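PDB 5DS0: peptidase M42, which forms a twelve-subunit, cobalt-bound TET particle of the M42 family and probably removes amino-terminal residues from peptides. Local coordinates for residues T67-F72 against P158-S163. Numbering follows the deposited sequence.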
loop_
_atom_site.group_PDB
_atom_site.type_symbol
_atom_site.label_atom_id
_atom_site.label_comp_id
_atom_site.label_asym_id
_atom_site.label_seq_id
_atom_site.Cartn_x
_atom_site.Cartn_y
_atom_site.Cartn_z
ATOM N N THR C 67 9.084 3.007 45.177
ATOM C CA THR C 67 9.997 1.882 45.254
ATOM C C THR C 67 9.595 0.733 44.360
ATOM O O THR C 67 10.332 -0.249 44.251
ATOM C CB THR C 67 10.081 1.344 46.671
ATOM O OG1 THR C 67 8.755 1.063 47.141
ATOM C CG2 THR C 67 10.748 2.346 47.575
ATOM N N ASP C 68 8.423 0.806 43.746
ATOM C CA ASP C 68 8.068 -0.214 42.761
ATOM C C ASP C 68 8.883 0.001 41.497
ATOM O O ASP C 68 9.253 1.126 41.162
ATOM C CB ASP C 68 6.560 -0.271 42.467
ATOM C CG ASP C 68 6.031 0.968 41.780
ATOM O OD1 ASP C 68 6.365 2.090 42.215
ATOM O OD2 ASP C 68 5.237 0.821 40.826
ATOM N N GLU C 69 9.193 -1.101 40.833
ATOM C CA GLU C 69 9.911 -1.093 39.568
ATOM C C GLU C 69 9.041 -1.743 38.509
ATOM O O GLU C 69 8.168 -2.563 38.793
ATOM C CB GLU C 69 11.228 -1.867 39.682
ATOM C CG GLU C 69 11.040 -3.322 40.127
ATOM C CD GLU C 69 12.331 -4.110 40.231
ATOM O OE1 GLU C 69 13.110 -4.104 39.237
ATOM O OE2 GLU C 69 12.549 -4.737 41.293
ATOM N N VAL C 70 9.297 -1.408 37.263
ATOM C CA VAL C 70 8.614 -2.109 36.200
ATOM C C VAL C 70 9.005 -3.572 36.281
ATOM O O VAL C 70 10.121 -3.903 36.664
ATOM C CB VAL C 70 8.922 -1.517 34.819
ATOM C CG1 VAL C 70 8.371 -0.094 34.741
ATOM C CG2 VAL C 70 10.411 -1.549 34.508
ATOM N N GLY C 71 8.052 -4.431 35.940
ATOM C CA GLY C 71 8.238 -5.869 36.032
ATOM C C GLY C 71 7.226 -6.629 35.202
ATOM O O GLY C 71 6.703 -6.122 34.222
ATOM N N PHE C 72 6.987 -7.878 35.579
ATOM C CA PHE C 72 6.013 -8.721 34.877
ATOM C C PHE C 72 5.303 -9.617 35.885
ATOM O O PHE C 72 5.674 -9.665 37.063
ATOM C CB PHE C 72 6.682 -9.586 33.798
ATOM C CG PHE C 72 7.800 -8.906 33.081
ATOM C CD1 PHE C 72 9.084 -8.933 33.590
ATOM C CD2 PHE C 72 7.570 -8.213 31.911
ATOM C CE1 PHE C 72 10.123 -8.288 32.940
ATOM C CE2 PHE C 72 8.609 -7.564 31.259
ATOM C CZ PHE C 72 9.885 -7.609 31.771
ATOM N N PRO C 158 4.853 -12.840 40.690
ATOM C CA PRO C 158 5.576 -11.652 40.215
ATOM C C PRO C 158 6.942 -11.950 39.622
ATOM O O PRO C 158 7.584 -12.931 39.983
ATOM C CB PRO C 158 5.736 -10.819 41.479
ATOM C CG PRO C 158 5.816 -11.824 42.568
ATOM C CD PRO C 158 4.895 -12.943 42.160
ATOM N N ILE C 159 7.355 -11.095 38.699
ATOM C CA ILE C 159 8.597 -11.261 37.949
ATOM C C ILE C 159 9.340 -9.937 37.864
ATOM O O ILE C 159 8.736 -8.893 37.615
ATOM C CB ILE C 159 8.313 -11.722 36.509
ATOM C CG1 ILE C 159 7.319 -12.889 36.504
ATOM C CG2 ILE C 159 9.609 -12.120 35.815
ATOM C CD1 ILE C 159 6.859 -13.302 35.124
ATOM N N VAL C 160 10.647 -9.980 38.070
ATOM C CA VAL C 160 11.477 -8.799 37.860
ATOM C C VAL C 160 12.635 -9.085 36.935
ATOM O O VAL C 160 13.032 -10.233 36.754
ATOM C CB VAL C 160 12.090 -8.248 39.155
ATOM C CG1 VAL C 160 11.003 -7.761 40.095
ATOM C CG2 VAL C 160 12.979 -9.289 39.821
ATOM N N PRO C 161 13.195 -8.026 36.356
ATOM C CA PRO C 161 14.434 -8.164 35.620
ATOM C C PRO C 161 15.555 -8.657 36.522
ATOM O O PRO C 161 15.573 -8.335 37.704
ATOM C CB PRO C 161 14.727 -6.725 35.156
ATOM C CG PRO C 161 13.423 -6.017 35.199
ATOM C CD PRO C 161 12.681 -6.645 36.332
ATOM N N TRP C 162 16.499 -9.394 35.951
ATOM C CA TRP C 162 17.721 -9.756 36.651
ATOM C C TRP C 162 18.824 -8.822 36.211
ATOM O O TRP C 162 19.169 -8.795 35.031
ATOM C CB TRP C 162 18.108 -11.192 36.325
ATOM C CG TRP C 162 19.279 -11.653 37.125
ATOM C CD1 TRP C 162 19.253 -12.177 38.398
ATOM C CD2 TRP C 162 20.647 -11.621 36.728
ATOM N NE1 TRP C 162 20.526 -12.464 38.804
ATOM C CE2 TRP C 162 21.401 -12.137 37.799
ATOM C CE3 TRP C 162 21.313 -11.208 35.567
ATOM C CZ2 TRP C 162 22.795 -12.252 37.744
ATOM C CZ3 TRP C 162 22.696 -11.326 35.506
ATOM C CH2 TRP C 162 23.422 -11.843 36.591
ATOM N N SER C 163 19.378 -8.058 37.148
ATOM C CA SER C 163 20.310 -6.979 36.811
ATOM C C SER C 163 21.163 -6.535 37.988
ATOM O O SER C 163 20.711 -5.778 38.840
ATOM C CB SER C 163 19.523 -5.783 36.292
ATOM O OG SER C 163 20.391 -4.802 35.762
#
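Phe-72 and Ile-159 form an antiparallel hydrogen-bonded pair that closes a six-stranded beta barrel. The barrel is the smaller, inserted domain characteristic of M42 aminopeptidases. Strand 71-77 meets strand 158-161 here, where the chain enters the barrel from the metal-binding domain and where it leaves it. Two backbone bonds make the join. The bond from Phe-72 N to Ile-159 O is 2.9 Å long and nearly straight, at 168°. Ile-159 N returns a bond to Phe-72 O at 2.7 Å, bent to 137°. Between residues 67-72 and 158-163 this is the one bridge.

Both side chains of the pair lie on the same face of the sheet and cross at about a right angle. Phe-72 CB rests on Ile-159 CB at 3.8 Å. With chi1 at -48°, Ile-159 CG2 points away from its backbone N and comes within 3.9 Å of Phe-72 CD1, obliquely to the ring. Ile-159 CD1 lies against Phe-72 CB. Val-101 of strand 100-105 touches both residues, and Trp-91 stacks on the phenyl ring. An alanine in place of Ile-159 would probably open a gap beside Phe-72 CB and ring atom CD1, with the backbone bonds largely kept.

Gly-71 passes close to the carbonyl of Ile-159, its CA 3.4 Å from Ile-159 O. Before it, the loop runs past the metal site: His-66 binds one cobalt, and the side chain of Val-70 lies about 5 Å from a cobalt ion. The Glu-69 carboxylate is buried and forms salt bridges with Arg-182 and Lys-177. It also lies against strand 158-161: Glu-69 OE1 is 3.9 Å from Pro-161 CD, and Glu-69 OE2 is 3.6 Å from Val-160 CG1.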